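Long-range contacts in protein (CD58) (Homo sapiens, PDB 1CCZ), which binds the T-cell adhesion receptor CD2 as the cell-surface ligand LFA-3, a glycoprotein with immunoglobulin domains that supports cell-cell adhesion: residues S47-L55 with I64-Y75; G11-S19 with D84-V92. All coordinates share one frame; numbering follows the deposited sequence. Where two conformers were deposited one is given.

In the fold
Contacts 1 and 2 lie in the N-terminal, V-set-like immunoglobulin domain, their centres about 11 Å apart. Contact 2 packs the two sheets of the sandwich against each other, while contact 1 joins the approach to strand 53-55 to the turn before strand 73-78 through the Arg52-Asp71 salt bridge. They join directly in the six-stranded sheet, where Tyr75 N lies 2.7 Å from Phe88 O and Leu90 N 2.8 Å from Asp73 O, probable hydrogen bonds. In the core, the rings of Tyr75 and Phe15 also meet. The face of this sheet turned away from the core is the one with which CD58 binds CD2, as in its relatives. Each contact bears a glycan, on Asn66 and Asn12.

Contact 1. Residues S47-L55 with I64-Y75; sequences SSFKNRVYL and IYNLTSSDEDEY. With NAG (2-acetamido-2-deoxy-beta-D-glucopyranose), chain C.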
loop_
_atom_site.group_PDB
_atom_site.type_symbol
_atom_site.label_atom_id
_atom_site.label_comp_id
_atom_site.label_asym_id
_atom_site.label_seq_id
_atom_site.Cartn_x
_atom_site.Cartn_y
_atom_site.Cartn_z
ATOM N N SER A 47 21.575 8.561 6.583
ATOM C CA SER A 47 21.045 7.510 7.434
ATOM C C SER A 47 20.690 6.231 6.704
ATOM O O SER A 47 21.482 5.717 5.914
ATOM C CB SER A 47 19.827 8.041 8.181
ATOM O OG SER A 47 20.046 9.385 8.559
ATOM N N SER A 48 19.487 5.723 6.970
ATOM C CA SER A 48 19.018 4.481 6.362
ATOM C C SER A 48 18.863 4.545 4.854
ATOM O O SER A 48 18.679 3.514 4.207
ATOM C CB SER A 48 17.674 4.064 6.966
ATOM O OG SER A 48 16.789 5.166 7.026
ATOM N N PHE A 49 18.945 5.738 4.275
ATOM C CA PHE A 49 18.765 5.823 2.838
ATOM C C PHE A 49 20.026 5.691 2.001
ATOM O O PHE A 49 19.947 5.596 0.778
ATOM C CB PHE A 49 17.998 7.100 2.511
ATOM C CG PHE A 49 16.626 7.117 3.104
ATOM C CD1 PHE A 49 15.559 6.530 2.428
ATOM C CD2 PHE A 49 16.405 7.657 4.371
ATOM C CE1 PHE A 49 14.289 6.478 3.015
ATOM C CE2 PHE A 49 15.147 7.611 4.965
ATOM C CZ PHE A 49 14.082 7.016 4.280
ATOM N N LYS A 50 21.192 5.673 2.645
ATOM C CA LYS A 50 22.436 5.520 1.895
ATOM C C LYS A 50 22.375 4.198 1.171
ATOM O O LYS A 50 21.986 3.193 1.748
ATOM C CB LYS A 50 23.637 5.502 2.829
ATOM C CG LYS A 50 24.236 6.853 3.089
ATOM C CD LYS A 50 24.249 7.150 4.573
ATOM C CE LYS A 50 25.651 7.125 5.120
ATOM N NZ LYS A 50 26.422 8.252 4.545
ATOM N N ASN A 51 22.726 4.199 -0.103
ATOM C CA ASN A 51 22.731 2.974 -0.879
ATOM C C ASN A 51 21.364 2.457 -1.301
ATOM O O ASN A 51 21.282 1.395 -1.914
ATOM C CB ASN A 51 23.484 1.872 -0.119
ATOM C CG ASN A 51 24.948 2.232 0.138
ATOM O OD1 ASN A 51 25.684 2.573 -0.790
ATOM N ND2 ASN A 51 25.373 2.159 1.403
ATOM N N ARG A 52 20.287 3.172 -0.982
ATOM C CA ARG A 52 18.986 2.698 -1.433
ATOM C C ARG A 52 18.015 3.751 -1.923
ATOM O O ARG A 52 16.804 3.574 -1.812
ATOM C CB ARG A 52 18.310 1.830 -0.376
ATOM C CG ARG A 52 18.092 2.480 0.944
ATOM C CD ARG A 52 17.044 1.723 1.697
ATOM N NE ARG A 52 16.662 2.427 2.912
ATOM C CZ ARG A 52 15.406 2.628 3.285
ATOM N NH1 ARG A 52 14.421 2.175 2.528
ATOM N NH2 ARG A 52 15.140 3.269 4.413
ATOM N N VAL A 53 18.546 4.849 -2.456
ATOM C CA VAL A 53 17.713 5.899 -3.042
ATOM C C VAL A 53 18.364 6.362 -4.353
ATOM O O VAL A 53 19.570 6.222 -4.542
ATOM C CB VAL A 53 17.547 7.154 -2.111
ATOM C CG1 VAL A 53 16.904 6.771 -0.798
ATOM C CG2 VAL A 53 18.882 7.809 -1.868
ATOM N N TYR A 54 17.561 6.857 -5.279
ATOM C CA TYR A 54 18.098 7.403 -6.507
ATOM C C TYR A 54 17.418 8.761 -6.694
ATOM O O TYR A 54 16.197 8.883 -6.590
ATOM C CB TYR A 54 17.808 6.530 -7.705
ATOM C CG TYR A 54 17.991 7.310 -8.992
ATOM C CD1 TYR A 54 19.255 7.774 -9.371
ATOM C CD2 TYR A 54 16.899 7.620 -9.816
ATOM C CE1 TYR A 54 19.428 8.520 -10.529
ATOM C CE2 TYR A 54 17.062 8.363 -10.970
ATOM C CZ TYR A 54 18.333 8.808 -11.318
ATOM O OH TYR A 54 18.507 9.547 -12.457
ATOM N N LEU A 55 18.206 9.785 -6.983
ATOM C CA LEU A 55 17.665 11.125 -7.140
ATOM C C LEU A 55 17.819 11.636 -8.563
ATOM O O LEU A 55 18.941 11.848 -9.038
ATOM C CB LEU A 55 18.389 12.057 -6.167
ATOM C CG LEU A 55 17.886 13.478 -5.921
ATOM C CD1 LEU A 55 16.361 13.518 -5.893
ATOM C CD2 LEU A 55 18.453 13.953 -4.594
ATOM N N ILE A 64 12.946 5.477 -3.720
ATOM C CA ILE A 64 13.420 4.787 -2.521
ATOM C C ILE A 64 13.293 3.276 -2.764
ATOM O O ILE A 64 12.219 2.786 -3.118
ATOM C CB ILE A 64 12.572 5.147 -1.293
ATOM C CG1 ILE A 64 12.552 6.658 -1.105
ATOM C CG2 ILE A 64 13.129 4.449 -0.056
ATOM C CD1 ILE A 64 11.673 7.130 0.029
ATOM N N TYR A 65 14.387 2.541 -2.586
ATOM C CA TYR A 65 14.372 1.098 -2.806
ATOM C C TYR A 65 14.290 0.343 -1.500
ATOM O O TYR A 65 14.558 0.891 -0.423
ATOM C CB TYR A 65 15.629 0.653 -3.564
ATOM C CG TYR A 65 15.783 1.315 -4.910
ATOM C CD1 TYR A 65 15.133 0.806 -6.037
ATOM C CD2 TYR A 65 16.575 2.462 -5.061
ATOM C CE1 TYR A 65 15.263 1.418 -7.282
ATOM C CE2 TYR A 65 16.717 3.086 -6.306
ATOM C CZ TYR A 65 16.062 2.561 -7.405
ATOM O OH TYR A 65 16.206 3.166 -8.628
ATOM N N ASN A 66 13.900 -0.925 -1.607
ATOM C CA ASN A 66 13.794 -1.796 -0.453
ATOM C C ASN A 66 13.046 -1.202 0.746
ATOM O O ASN A 66 13.582 -1.115 1.857
ATOM C CB ASN A 66 15.193 -2.224 -0.035
ATOM C CG ASN A 66 15.213 -3.617 0.517
ATOM O OD1 ASN A 66 14.483 -4.502 0.048
ATOM N ND2 ASN A 66 16.044 -3.817 1.529
ATOM N N LEU A 67 11.794 -0.828 0.510
ATOM C CA LEU A 67 10.954 -0.222 1.531
ATOM C C LEU A 67 10.801 -1.043 2.793
ATOM O O LEU A 67 10.739 -2.266 2.745
ATOM C CB LEU A 67 9.573 0.082 0.949
ATOM C CG LEU A 67 9.559 1.153 -0.148
ATOM C CD1 LEU A 67 8.185 1.243 -0.779
ATOM C CD2 LEU A 67 9.945 2.492 0.464
ATOM N N THR A 68 10.752 -0.352 3.925
ATOM C CA THR A 68 10.575 -0.976 5.227
ATOM C C THR A 68 9.510 -0.123 5.901
ATOM O O THR A 68 9.298 1.020 5.503
ATOM C CB THR A 68 11.884 -0.961 6.077
ATOM O OG1 THR A 68 11.573 -1.248 7.442
ATOM C CG2 THR A 68 12.552 0.399 6.030
ATOM N N SER A 69 8.836 -0.675 6.903
ATOM C CA SER A 69 7.769 0.041 7.601
ATOM C C SER A 69 8.189 1.388 8.149
ATOM O O SER A 69 7.399 2.334 8.149
ATOM C CB SER A 69 7.228 -0.802 8.757
ATOM O OG SER A 69 7.979 -1.994 8.867
ATOM N N SER A 70 9.423 1.476 8.639
ATOM C CA SER A 70 9.919 2.727 9.200
ATOM C C SER A 70 9.893 3.830 8.135
ATOM O O SER A 70 9.860 5.020 8.461
ATOM C CB SER A 70 11.335 2.532 9.743
ATOM O OG SER A 70 12.049 1.580 8.973
ATOM N N ASP A 71 9.880 3.424 6.865
ATOM C CA ASP A 71 9.837 4.366 5.751
ATOM C C ASP A 71 8.507 5.070 5.596
ATOM O O ASP A 71 8.398 6.041 4.848
ATOM C CB ASP A 71 10.152 3.663 4.446
ATOM C CG ASP A 71 11.586 3.268 4.351
ATOM O OD1 ASP A 71 12.411 3.849 5.087
ATOM O OD2 ASP A 71 11.889 2.377 3.543
ATOM N N GLU A 72 7.485 4.573 6.280
ATOM C CA GLU A 72 6.169 5.198 6.202
ATOM C C GLU A 72 6.270 6.551 6.883
ATOM O O GLU A 72 6.586 6.638 8.073
ATOM C CB GLU A 72 5.125 4.358 6.921
ATOM C CG GLU A 72 3.776 5.028 6.946
ATOM C CD GLU A 72 2.654 4.037 7.142
ATOM O OE1 GLU A 72 2.724 2.934 6.560
ATOM O OE2 GLU A 72 1.703 4.365 7.878
ATOM N N ASP A 73 5.975 7.607 6.146
ATOM C CA ASP A 73 6.128 8.927 6.723
ATOM C C ASP A 73 5.802 9.979 5.691
ATOM O O ASP A 73 5.450 9.671 4.549
ATOM C CB ASP A 73 7.588 9.102 7.142
ATOM C CG ASP A 73 7.738 9.792 8.458
ATOM O OD1 ASP A 73 6.860 10.613 8.802
ATOM O OD2 ASP A 73 8.740 9.511 9.149
ATOM N N GLU A 74 5.917 11.232 6.108
ATOM C CA GLU A 74 5.718 12.328 5.196
ATOM C C GLU A 74 7.109 12.740 4.726
ATOM O O GLU A 74 8.044 12.804 5.525
ATOM C CB GLU A 74 5.067 13.503 5.883
ATOM C CG GLU A 74 4.454 14.437 4.878
ATOM C CD GLU A 74 4.591 15.876 5.267
ATOM O OE1 GLU A 74 5.166 16.163 6.339
ATOM O OE2 GLU A 74 4.116 16.726 4.488
ATOM N N TYR A 75 7.239 12.995 3.428
ATOM C CA TYR A 75 8.500 13.404 2.828
ATOM C C TYR A 75 8.234 14.722 2.130
ATOM O O TYR A 75 7.156 14.934 1.555
ATOM C CB TYR A 75 8.988 12.381 1.802
ATOM C CG TYR A 75 9.435 11.065 2.392
ATOM C CD1 TYR A 75 8.502 10.162 2.935
ATOM C CD2 TYR A 75 10.786 10.707 2.402
ATOM C CE1 TYR A 75 8.908 8.930 3.469
ATOM C CE2 TYR A 75 11.202 9.481 2.933
ATOM C CZ TYR A 75 10.252 8.600 3.462
ATOM O OH TYR A 75 10.654 7.386 3.959
HETATM C C1 NAG C . 16.188 -5.141 2.104
HETATM C C2 NAG C . 17.429 -5.847 1.493
HETATM C C3 NAG C . 18.095 -6.768 2.533
HETATM C C4 NAG C . 17.062 -7.396 3.500
HETATM C C5 NAG C . 16.188 -6.322 4.196
HETATM C C6 NAG C . 16.569 -6.105 5.651
HETATM C C7 NAG C . 17.592 -6.292 -0.895
HETATM C C8 NAG C . 17.155 -7.132 -2.083
HETATM N N2 NAG C . 17.072 -6.601 0.296
HETATM O O3 NAG C . 19.058 -6.026 3.280
HETATM O O4 NAG C . 16.227 -8.313 2.798
HETATM O O5 NAG C . 16.306 -5.041 3.535
HETATM O O6 NAG C . 15.758 -5.102 6.243
HETATM O O7 NAG C . 18.397 -5.377 -1.067
#
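The Arg52 guanidinium meets the Asp71 carboxylate edge to edge, their planes only 18° apart, while one face of the guanidinium lies over the Phe49 ring, Arg52 NH2 standing 3.6 Å above the ring plane, displaced toward the rim. That ring has Ile64 CG2 at its edge, 3.9 Å from Phe49 CE1, and the hydroxyl of Tyr75 near its plane by CZ. This is the arginine-aspartate salt bridge familiar from V-set immunoglobulin domains, linking the approach to strand 53-55 with the turn before strand 73-78. The grip is end-on: Arg52 NH1 donates to Asp71 OD2 at 2.7 Å, and NH2 to OD1 at 2.9 Å on the syn lone pair. With CG tucked between the backbone N and carbonyl carbon (chi1 58°) and the chain extended from there to NE, the group runs alongside Tyr65, whose carbonyl O takes a second bond from NH1 at 3.2 Å. Arg52 NE donates to Ser48 O at 2.6 Å, so partners in the guanidinium plane fix its rotation. Asp71 OD2 also accepts from Thr68 N, above the carboxylate plane. Val53 and Ile64 form an antiparallel non-hydrogen-bonded pair, flanked by the bond from Tyr65 N to Arg52 O (2.7 Å). A tyrosine corner completes the turn: Tyr75 OH donates to Asp71 O at 2.8 Å, in the carbonyl plane and on a lone pair.

Contact 2. Residues G11-S19 with D84-V92; sequences GNVTFHVPS and DTMKFFLYV. With NAG (2-acetamido-2-deoxy-beta-D-glucopyranose), chain B.
The hydrophobic core of a beta sandwich is built here, with Phe15 of one sheet and Phe88 of the other at its middle. Their rings are near parallel (planes at 19°) but slid apart, with centroids 5.1 Å from each other, so each ring is faced mainly by its partner's CB. Phe15 CB stands over the centre of the Phe88 ring, 3.8 Å from the centroid, and Phe88 CB sits likewise over the Phe15 ring at 4.1 Å, a reciprocal pair of CH-pi contacts. The same first torsion in both (chi1 -65° and -68°), CG anti to the carbonyl carbon, lets the side chains pass in opposite senses, each CB over the other's ring. In V-set terms Phe15 belongs to strand B and Phe88 to strand G; strands 13-15 and 86-92 run antiparallel in facing sheets, their axes approaching to 9.4 Å. Toward the glycan on Asn12, Val13 and Leu90 meet tip to tip, CG2 to CD1 at 3.9 Å, and Leu90 CB lies at the edge of the Phe15 ring. At the other end the Met86 side chain curls so that its CE rests against Val17 CG2 (3.7 Å) and near Pro18 CD. The carbonyl O of His16 approaches the edge of the Phe88 ring, 3.4 Å from CZ.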
loop_
_atom_site.group_PDB
_atom_site.type_symbol
_atom_site.label_atom_id
_atom_site.label_comp_id
_atom_site.label_asym_id
_atom_site.label_seq_id
_atom_site.Cartn_x
_atom_site.Cartn_y
_atom_site.Cartn_z
ATOM N N GLY A 11 9.660 -3.435 -1.654
ATOM C CA GLY A 11 9.559 -2.899 -3.003
ATOM C C GLY A 11 10.135 -1.487 -3.056
ATOM O O GLY A 11 10.944 -1.099 -2.210
ATOM N N ASN A 12 9.723 -0.701 -4.035
ATOM C CA ASN A 12 10.221 0.661 -4.131
ATOM C C ASN A 12 9.133 1.591 -4.634
ATOM O O ASN A 12 8.110 1.142 -5.140
ATOM C CB ASN A 12 11.407 0.707 -5.080
ATOM C CG ASN A 12 11.036 0.291 -6.478
ATOM O OD1 ASN A 12 10.335 1.025 -7.170
ATOM N ND2 ASN A 12 11.489 -0.883 -6.905
ATOM N N VAL A 13 9.352 2.888 -4.481
ATOM C CA VAL A 13 8.400 3.874 -4.955
ATOM C C VAL A 13 9.191 5.054 -5.469
ATOM O O VAL A 13 10.354 5.236 -5.112
ATOM C CB VAL A 13 7.487 4.429 -3.838
ATOM C CG1 VAL A 13 6.462 3.405 -3.439
ATOM C CG2 VAL A 13 8.334 4.869 -2.648
ATOM N N THR A 14 8.554 5.857 -6.311
ATOM C CA THR A 14 9.178 7.054 -6.832
ATOM C C THR A 14 8.237 8.225 -6.563
ATOM O O THR A 14 7.049 8.151 -6.873
ATOM C CB THR A 14 9.430 6.934 -8.331
ATOM O OG1 THR A 14 10.440 5.950 -8.549
ATOM C CG2 THR A 14 9.886 8.270 -8.909
ATOM N N PHE A 15 8.759 9.279 -5.938
ATOM C CA PHE A 15 7.985 10.477 -5.650
ATOM C C PHE A 15 8.231 11.351 -6.875
ATOM O O PHE A 15 9.283 11.985 -6.995
ATOM C CB PHE A 15 8.509 11.167 -4.390
ATOM C CG PHE A 15 8.332 10.358 -3.118
ATOM C CD1 PHE A 15 7.314 9.418 -2.997
ATOM C CD2 PHE A 15 9.186 10.543 -2.038
ATOM C CE1 PHE A 15 7.154 8.674 -1.812
ATOM C CE2 PHE A 15 9.039 9.811 -0.855
ATOM C CZ PHE A 15 8.023 8.876 -0.740
ATOM N N HIS A 16 7.272 11.348 -7.799
ATOM C CA HIS A 16 7.386 12.117 -9.037
ATOM C C HIS A 16 7.143 13.603 -8.834
ATOM O O HIS A 16 6.096 14.019 -8.326
ATOM C CB HIS A 16 6.424 11.570 -10.087
ATOM C CG HIS A 16 6.757 10.176 -10.533
ATOM N ND1 HIS A 16 7.770 9.906 -11.428
ATOM C CD2 HIS A 16 6.225 8.980 -10.185
ATOM C CE1 HIS A 16 7.852 8.598 -11.616
ATOM N NE2 HIS A 16 6.924 8.013 -10.872
ATOM N N VAL A 17 8.132 14.394 -9.230
ATOM C CA VAL A 17 8.059 15.831 -9.087
ATOM C C VAL A 17 8.008 16.460 -10.464
ATOM O O VAL A 17 8.827 16.137 -11.324
ATOM C CB VAL A 17 9.293 16.371 -8.350
ATOM C CG1 VAL A 17 9.328 17.880 -8.421
ATOM C CG2 VAL A 17 9.268 15.925 -6.910
ATOM N N PRO A 18 7.019 17.345 -10.699
ATOM C CA PRO A 18 6.802 18.071 -11.965
ATOM C C PRO A 18 8.117 18.488 -12.658
ATOM O O PRO A 18 8.857 19.344 -12.160
ATOM C CB PRO A 18 5.981 19.292 -11.541
ATOM C CG PRO A 18 5.577 19.046 -10.081
ATOM C CD PRO A 18 5.983 17.664 -9.702
ATOM N N SER A 19 8.394 17.899 -13.813
ATOM C CA SER A 19 9.631 18.203 -14.517
ATOM C C SER A 19 9.523 19.253 -15.619
ATOM O O SER A 19 8.995 18.981 -16.699
ATOM C CB SER A 19 10.226 16.912 -15.100
ATOM O OG SER A 19 11.288 17.191 -16.001
ATOM N N ASP A 84 6.648 26.798 -3.771
ATOM C CA ASP A 84 5.815 25.906 -2.980
ATOM C C ASP A 84 6.372 24.542 -2.572
ATOM O O ASP A 84 7.311 23.984 -3.172
ATOM C CB ASP A 84 4.489 25.698 -3.705
ATOM C CG ASP A 84 4.619 25.884 -5.207
ATOM O OD1 ASP A 84 5.709 25.585 -5.759
ATOM O OD2 ASP A 84 3.633 26.337 -5.831
ATOM N N THR A 85 5.734 24.013 -1.536
ATOM C CA THR A 85 6.074 22.727 -0.961
ATOM C C THR A 85 5.730 21.570 -1.899
ATOM O O THR A 85 4.881 21.692 -2.793
ATOM C CB THR A 85 5.307 22.511 0.378
ATOM O OG1 THR A 85 3.973 22.062 0.098
ATOM C CG2 THR A 85 5.228 23.816 1.178
ATOM N N MET A 86 6.419 20.453 -1.694
ATOM C CA MET A 86 6.173 19.233 -2.441
ATOM C C MET A 86 6.171 18.223 -1.313
ATOM O O MET A 86 7.229 17.833 -0.801
ATOM C CB MET A 86 7.295 18.949 -3.420
ATOM C CG MET A 86 7.344 19.923 -4.563
ATOM S SD MET A 86 6.322 19.426 -5.952
ATOM C CE MET A 86 6.215 17.671 -5.736
ATOM N N LYS A 87 4.962 17.860 -0.887
ATOM C CA LYS A 87 4.770 16.915 0.206
ATOM C C LYS A 87 4.228 15.607 -0.321
ATOM O O LYS A 87 3.369 15.593 -1.199
ATOM C CB LYS A 87 3.800 17.486 1.237
ATOM C CG LYS A 87 4.458 18.363 2.291
ATOM C CD LYS A 87 3.689 19.671 2.495
ATOM C CE LYS A 87 2.533 19.510 3.496
ATOM N NZ LYS A 87 1.195 19.167 2.866
ATOM N N PHE A 88 4.755 14.507 0.210
ATOM C CA PHE A 88 4.328 13.173 -0.192
ATOM C C PHE A 88 4.181 12.348 1.065
ATOM O O PHE A 88 5.121 12.299 1.862
ATOM C CB PHE A 88 5.386 12.493 -1.066
ATOM C CG PHE A 88 5.566 13.122 -2.410
ATOM C CD1 PHE A 88 6.336 14.275 -2.559
ATOM C CD2 PHE A 88 4.981 12.558 -3.537
ATOM C CE1 PHE A 88 6.520 14.855 -3.816
ATOM C CE2 PHE A 88 5.158 13.127 -4.805
ATOM C CZ PHE A 88 5.930 14.278 -4.944
ATOM N N PHE A 89 3.013 11.739 1.292
ATOM C CA PHE A 89 2.908 10.866 2.458
ATOM C C PHE A 89 2.915 9.443 1.919
ATOM O O PHE A 89 2.069 9.035 1.115
ATOM C CB PHE A 89 1.688 11.156 3.373
ATOM C CG PHE A 89 1.304 12.632 3.385
ATOM C CD1 PHE A 89 0.946 13.267 2.206
ATOM C CD2 PHE A 89 1.439 13.413 4.530
ATOM C CE1 PHE A 89 0.752 14.632 2.167
ATOM C CE2 PHE A 89 1.244 14.776 4.495
ATOM C CZ PHE A 89 0.905 15.388 3.312
ATOM N N LEU A 90 3.951 8.727 2.325
ATOM C CA LEU A 90 4.177 7.368 1.898
ATOM C C LEU A 90 3.706 6.376 2.949
ATOM O O LEU A 90 4.046 6.496 4.129
ATOM C CB LEU A 90 5.676 7.162 1.632
ATOM C CG LEU A 90 6.164 5.717 1.461
ATOM C CD1 LEU A 90 5.675 5.186 0.121
ATOM C CD2 LEU A 90 7.693 5.646 1.554
ATOM N N TYR A 91 2.904 5.409 2.512
ATOM C CA TYR A 91 2.446 4.345 3.396
ATOM C C TYR A 91 3.119 3.091 2.852
ATOM O O TYR A 91 3.199 2.903 1.633
ATOM C CB TYR A 91 0.928 4.212 3.335
ATOM C CG TYR A 91 0.230 5.477 3.740
ATOM C CD1 TYR A 91 0.047 5.784 5.089
ATOM C CD2 TYR A 91 -0.180 6.412 2.782
ATOM C CE1 TYR A 91 -0.519 7.004 5.488
ATOM C CE2 TYR A 91 -0.751 7.643 3.163
ATOM C CZ TYR A 91 -0.913 7.935 4.524
ATOM O OH TYR A 91 -1.427 9.161 4.935
ATOM N N VAL A 92 3.641 2.258 3.749
ATOM C CA VAL A 92 4.310 1.017 3.352
ATOM C C VAL A 92 3.445 -0.158 3.810
ATOM O O VAL A 92 3.259 -0.395 5.010
ATOM C CB VAL A 92 5.701 0.908 3.985
ATOM C CG1 VAL A 92 6.327 -0.421 3.618
ATOM C CG2 VAL A 92 6.575 2.084 3.514
HETATM C C1 NAG B . 11.077 -1.363 -8.209
HETATM C C2 NAG B . 11.948 -2.540 -8.642
HETATM C C3 NAG B . 11.456 -3.157 -9.973
HETATM C C4 NAG B . 9.917 -3.264 -10.082
HETATM C C5 NAG B . 9.211 -2.027 -9.519
HETATM C C6 NAG B . 7.711 -2.222 -9.398
HETATM C C7 NAG B . 14.328 -2.747 -8.348
HETATM C C8 NAG B . 15.710 -2.156 -8.574
HETATM N N2 NAG B . 13.302 -2.052 -8.816
HETATM O O3 NAG B . 12.015 -4.460 -10.120
HETATM O O4 NAG B . 9.551 -3.421 -11.450
HETATM O O5 NAG B . 9.700 -1.733 -8.198
HETATM O O6 NAG B . 7.128 -1.218 -8.578
HETATM O O7 NAG B . 14.198 -3.822 -7.761
#